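Local coordinates for protein putative O-acetylhomoserine (Thiol)-lyase (Campylobacter jejuni, PDB 4OC9) that probably uses pyridoxal 5'-phosphate to make homocysteine or methionine from O-acetylhomoserine and a sulfur donor, at residues 33-37 with 38-42; 314-318 with 319-323. One frame throughout, in Å; residues are numbered along the deposited sequence.

Overall arrangement
The two contacts are local structures, each formed within one continuous run of ten residues, and they lie on opposite sides of the chain's centre. Contact 1 (33-37 with 38-42) starts helix 38-45 on an outlying arm whose surroundings include a second and a third subunit. Contact 2 (314-318 with 319-323) turns the chain out of strand 315-317, and no other chain of the assembly touches it. Their centres are 58 Å apart and their nearest atoms about 38 Å, so they do not touch. Neither includes Lys206, the lysine predicted to bear the pyridoxal phosphate: contact 1 belongs to subunit assembly, contact 2 to the small five-stranded sheet.

Contact 1 (33-37 with 38-42); sequences YNFEN and LDQAA
Gln40 OE1 receives the backbone N-H of Glu36 at 2.6 Å from Glu36 N, the shortest hydrogen bond here. It is nearly straight at hydrogen, though the donor stands 26° out of the amide's carbonyl plane. Gln40 can reach back because its chain is extended, with CG anti to the backbone N (chi1 -174°). The other arm of the same amide, NE2, makes a weak bond to Glu36 OE2 at 3.4 Å, with the carboxylate and amide planes almost perpendicular.

One residue further on, Asn37 occupies the N-cap of helix 38-45. Its OD1 accepts from Gln40 N at 2.7 Å, and the C=O...N angle of 171° places the donor almost in line with the side-chain carbonyl. Gln40 therefore gives its backbone N-H to the cap residue and its side-chain oxygen to the residue before it. Ala41 N adds a weak bond to Asn37 O at 3.3 Å.

Alongside these polar bonds Ala41 CB sits over one face of the Phe35 ring, 3.8 Å from the centroid, in a CH-pi contact; Tyr33 O lies over the opposite face. At the helix start Leu38 N is hydrogen-bonded to Asp358 OD1 of the second subunit, while the preceding loop is held by a bond from Asn34 O to Arg21 NE of the third. With Asn37 OD1 and that aspartate both accepting from first-turn N-H groups, the positive end of the helix dipole is probably partly offset by oxygen on both sides of the subunit boundary.

Contact 2 (314-318 with 319-323); sequences KGVNY and PTLAS
Tyr318 and Pro319 form the tight part of this contact. The proline presses its CD over one face of the tyrosine ring, displaced toward the rim; the CH-pi distance from Pro319 CD to the ring centroid is 3.7 Å, 25° off the normal. The ring swings over the next residue because Tyr318 CG lies opposite its own backbone N (chi1 -168°). Thr320 closes on the ring from another direction: its OG1 lies in the ring plane at the edge, 3.1 Å from Tyr318 CD2, while Thr320 CG2 approaches Tyr318 CE2 at 3.5 Å. Proline thus takes a face and threonine an edge.

The backbone that permits this is a type I beta turn from Tyr318 to Leu321, closed by Leu321 N giving its hydrogen to Tyr318 O at 3.1 Å. That donor rises 40° out of the carbonyl plane and does not follow a lone pair. The turn takes the chain off strand 315-317, an outermost strand of the five-stranded sheet, which runs antiparallel to strand 342-346. Helix 276-309, which precedes the strand in the chain, is touched by Val316, Tyr318, Thr320 and Leu321. At its far end the tyrosine hydroxyl is hydrogen-bonded to Ser340 O, so the hydroxyl of the buried ring has a partner, while Pro319 and Thr320 pack against a face and an edge.

By contrast, between the two segments, the more exposed side is sparse. Val316 and Leu321, both partly exposed, cross at about a right angle and meet chiefly through Val316 CG1 and Leu321 CD1, at 3.6 Å. Beyond Leu321, Ala322 and Ser323 are exposed, and neither side chain comes within 7 Å of residues 314-318.

Contact 1 (33-37 with 38-42)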
loop_
_atom_site.group_PDB
_atom_site.type_symbol
_atom_site.label_atom_id
_atom_site.label_comp_id
_atom_site.label_asym_id
_atom_site.label_seq_id
_atom_site.Cartn_x
_atom_site.Cartn_y
_atom_site.Cartn_z
ATOM N N TYR D 33 -9.763 -16.446 -4.425
ATOM C CA TYR D 33 -9.050 -17.104 -5.494
ATOM C C TYR D 33 -9.963 -17.887 -6.437
ATOM O O TYR D 33 -10.981 -18.442 -6.037
ATOM C CB TYR D 33 -8.012 -18.028 -4.824
ATOM C CG TYR D 33 -7.189 -17.238 -3.838
ATOM C CD1 TYR D 33 -7.623 -17.066 -2.528
ATOM C CD2 TYR D 33 -6.024 -16.574 -4.243
ATOM C CE1 TYR D 33 -6.884 -16.293 -1.629
ATOM C CE2 TYR D 33 -5.288 -15.820 -3.352
ATOM C CZ TYR D 33 -5.715 -15.676 -2.052
ATOM O OH TYR D 33 -5.012 -14.880 -1.180
ATOM N N ASN D 34 -9.583 -17.927 -7.705
ATOM C CA ASN D 34 -10.359 -18.620 -8.713
ATOM C C ASN D 34 -10.000 -20.093 -8.756
ATOM O O ASN D 34 -8.924 -20.451 -9.226
ATOM C CB ASN D 34 -10.071 -17.977 -10.073
ATOM C CG ASN D 34 -10.916 -18.546 -11.218
ATOM O OD1 ASN D 34 -10.518 -18.444 -12.354
ATOM N ND2 ASN D 34 -12.079 -19.133 -10.922
ATOM N N PHE D 35 -10.883 -20.948 -8.235
ATOM C CA PHE D 35 -10.634 -22.376 -8.257
ATOM C C PHE D 35 -10.744 -22.787 -9.710
ATOM O O PHE D 35 -11.592 -22.267 -10.437
ATOM C CB PHE D 35 -11.640 -23.149 -7.433
ATOM C CG PHE D 35 -11.728 -22.676 -6.022
ATOM C CD1 PHE D 35 -10.678 -22.913 -5.133
ATOM C CD2 PHE D 35 -12.848 -22.027 -5.571
ATOM C CE1 PHE D 35 -10.740 -22.466 -3.842
ATOM C CE2 PHE D 35 -12.914 -21.592 -4.258
ATOM C CZ PHE D 35 -11.871 -21.819 -3.400
ATOM N N GLU D 36 -9.885 -23.719 -10.137
ATOM C CA GLU D 36 -9.861 -24.198 -11.542
ATOM C C GLU D 36 -11.074 -25.073 -11.889
ATOM O O GLU D 36 -11.428 -25.182 -13.058
ATOM C CB GLU D 36 -8.583 -24.963 -11.852
ATOM C CG GLU D 36 -7.311 -24.186 -11.553
ATOM C CD GLU D 36 -6.065 -24.982 -11.834
ATOM O OE1 GLU D 36 -5.994 -25.624 -12.893
ATOM O OE2 GLU D 36 -5.124 -24.917 -11.020
ATOM N N ASN D 37 -11.698 -25.683 -10.886
ATOM C CA ASN D 37 -12.877 -26.525 -11.094
ATOM C C ASN D 37 -13.504 -26.829 -9.760
ATOM O O ASN D 37 -12.895 -26.597 -8.722
ATOM C CB ASN D 37 -12.499 -27.784 -11.836
ATOM C CG ASN D 37 -11.514 -28.621 -11.080
ATOM O OD1 ASN D 37 -11.651 -28.830 -9.872
ATOM N ND2 ASN D 37 -10.545 -29.177 -11.796
ATOM N N LEU D 38 -14.724 -27.329 -9.771
ATOM C CA LEU D 38 -15.415 -27.631 -8.505
ATOM C C LEU D 38 -14.734 -28.666 -7.604
ATOM O O LEU D 38 -14.747 -28.530 -6.380
ATOM C CB LEU D 38 -16.879 -27.990 -8.727
ATOM C CG LEU D 38 -17.716 -27.918 -7.415
ATOM C CD1 LEU D 38 -17.878 -26.418 -7.296
ATOM C CD2 LEU D 38 -19.109 -28.537 -7.396
ATOM N N ASP D 39 -14.128 -29.691 -8.182
ATOM C CA ASP D 39 -13.445 -30.711 -7.367
ATOM C C ASP D 39 -12.346 -30.088 -6.551
ATOM O O ASP D 39 -12.237 -30.329 -5.339
ATOM C CB ASP D 39 -12.828 -31.821 -8.238
ATOM C CG ASP D 39 -13.872 -32.686 -8.941
ATOM O OD1 ASP D 39 -15.066 -32.630 -8.581
ATOM O OD2 ASP D 39 -13.462 -33.451 -9.835
ATOM N N GLN D 40 -11.512 -29.308 -7.234
ATOM C CA GLN D 40 -10.398 -28.633 -6.594
ATOM C C GLN D 40 -10.862 -27.840 -5.373
ATOM O O GLN D 40 -10.246 -27.889 -4.310
ATOM C CB GLN D 40 -9.765 -27.653 -7.556
ATOM C CG GLN D 40 -8.503 -27.015 -7.004
ATOM C CD GLN D 40 -7.891 -26.008 -7.969
ATOM O OE1 GLN D 40 -8.519 -25.039 -8.351
ATOM N NE2 GLN D 40 -6.621 -26.187 -8.279
ATOM N N ALA D 41 -11.932 -27.074 -5.570
ATOM C CA ALA D 41 -12.494 -26.252 -4.519
ATOM C C ALA D 41 -12.885 -27.117 -3.319
ATOM O O ALA D 41 -12.316 -27.005 -2.249
ATOM C CB ALA D 41 -13.681 -25.478 -5.051
ATOM N N ALA D 42 -13.837 -28.010 -3.534
ATOM C CA ALA D 42 -14.309 -28.914 -2.484
ATOM C C ALA D 42 -13.142 -29.651 -1.830
ATOM O O ALA D 42 -13.101 -29.804 -0.617
ATOM C CB ALA D 42 -15.330 -29.913 -3.045
#

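Contact 2 (314-318 with 319-323)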
loop_
_atom_site.group_PDB
_atom_site.type_symbol
_atom_site.label_atom_id
_atom_site.label_comp_id
_atom_site.label_asym_id
_atom_site.label_seq_id
_atom_site.Cartn_x
_atom_site.Cartn_y
_atom_site.Cartn_z
ATOM N N LYS D 314 21.057 5.719 38.719
ATOM C CA LYS D 314 21.181 4.756 39.824
ATOM C C LYS D 314 21.203 3.272 39.527
ATOM O O LYS D 314 21.297 2.478 40.454
ATOM C CB LYS D 314 20.088 5.019 40.870
ATOM C CG LYS D 314 20.095 6.449 41.395
ATOM C CD LYS D 314 21.448 6.875 41.966
ATOM C CE LYS D 314 21.462 8.324 42.476
ATOM N NZ LYS D 314 20.557 8.571 43.637
ATOM N N GLY D 315 21.125 2.874 38.274
ATOM C CA GLY D 315 21.149 1.442 37.976
ATOM C C GLY D 315 20.796 1.260 36.517
ATOM O O GLY D 315 19.939 1.970 35.999
ATOM N N VAL D 316 21.452 0.309 35.865
ATOM C CA VAL D 316 21.225 0.034 34.483
ATOM C C VAL D 316 21.000 -1.432 34.244
ATOM O O VAL D 316 21.775 -2.253 34.675
ATOM C CB VAL D 316 22.432 0.454 33.603
ATOM C CG1 VAL D 316 22.173 0.128 32.125
ATOM C CG2 VAL D 316 22.711 1.947 33.750
ATOM N N ASN D 317 19.982 -1.746 33.454
ATOM C CA ASN D 317 19.661 -3.139 33.113
ATOM C C ASN D 317 19.953 -3.470 31.680
ATOM O O ASN D 317 19.173 -3.092 30.792
ATOM C CB ASN D 317 18.218 -3.461 33.256
ATOM C CG ASN D 317 17.789 -3.704 34.643
ATOM O OD1 ASN D 317 18.577 -4.003 35.543
ATOM N ND2 ASN D 317 16.499 -3.736 34.799
ATOM N N TYR D 318 21.073 -4.124 31.429
ATOM C CA TYR D 318 21.434 -4.519 30.061
ATOM C C TYR D 318 22.407 -5.702 30.227
ATOM O O TYR D 318 23.372 -5.621 30.948
ATOM C CB TYR D 318 21.952 -3.340 29.220
ATOM C CG TYR D 318 22.065 -3.649 27.768
ATOM C CD1 TYR D 318 20.941 -3.687 26.963
ATOM C CD2 TYR D 318 23.292 -3.839 27.175
ATOM C CE1 TYR D 318 21.036 -3.962 25.619
ATOM C CE2 TYR D 318 23.402 -4.121 25.825
ATOM C CZ TYR D 318 22.259 -4.183 25.048
ATOM O OH TYR D 318 22.395 -4.465 23.686
ATOM N N PRO D 319 22.143 -6.809 29.548
ATOM C CA PRO D 319 22.938 -8.024 29.686
ATOM C C PRO D 319 24.428 -8.003 29.379
ATOM O O PRO D 319 25.136 -8.847 29.886
ATOM C CB PRO D 319 22.225 -9.010 28.737
ATOM C CG PRO D 319 20.923 -8.379 28.391
ATOM C CD PRO D 319 21.206 -6.914 28.412
ATOM N N THR D 320 24.906 -7.055 28.578
ATOM C CA THR D 320 26.310 -7.007 28.268
ATOM C C THR D 320 27.113 -6.479 29.465
ATOM O O THR D 320 28.339 -6.639 29.502
ATOM C CB THR D 320 26.613 -6.117 27.058
ATOM O OG1 THR D 320 26.282 -4.757 27.362
ATOM C CG2 THR D 320 25.884 -6.584 25.858
ATOM N N LEU D 321 26.449 -5.825 30.422
ATOM C CA LEU D 321 27.142 -5.305 31.594
ATOM C C LEU D 321 27.530 -6.492 32.498
ATOM O O LEU D 321 26.665 -7.224 32.968
ATOM C CB LEU D 321 26.269 -4.298 32.336
ATOM C CG LEU D 321 25.943 -3.001 31.604
ATOM C CD1 LEU D 321 24.946 -2.142 32.376
ATOM C CD2 LEU D 321 27.197 -2.219 31.328
ATOM N N ALA D 322 28.834 -6.673 32.720
ATOM C CA ALA D 322 29.382 -7.766 33.525
ATOM C C ALA D 322 28.784 -7.953 34.916
ATOM O O ALA D 322 28.778 -9.063 35.447
ATOM C CB ALA D 322 30.898 -7.602 33.628
ATOM N N SER D 323 28.305 -6.870 35.515
ATOM C CA SER D 323 27.695 -6.927 36.842
ATOM C C SER D 323 26.231 -7.300 36.777
ATOM O O SER D 323 25.572 -7.538 37.812
ATOM C CB SER D 323 27.788 -5.563 37.524
ATOM O OG SER D 323 29.123 -5.163 37.685
#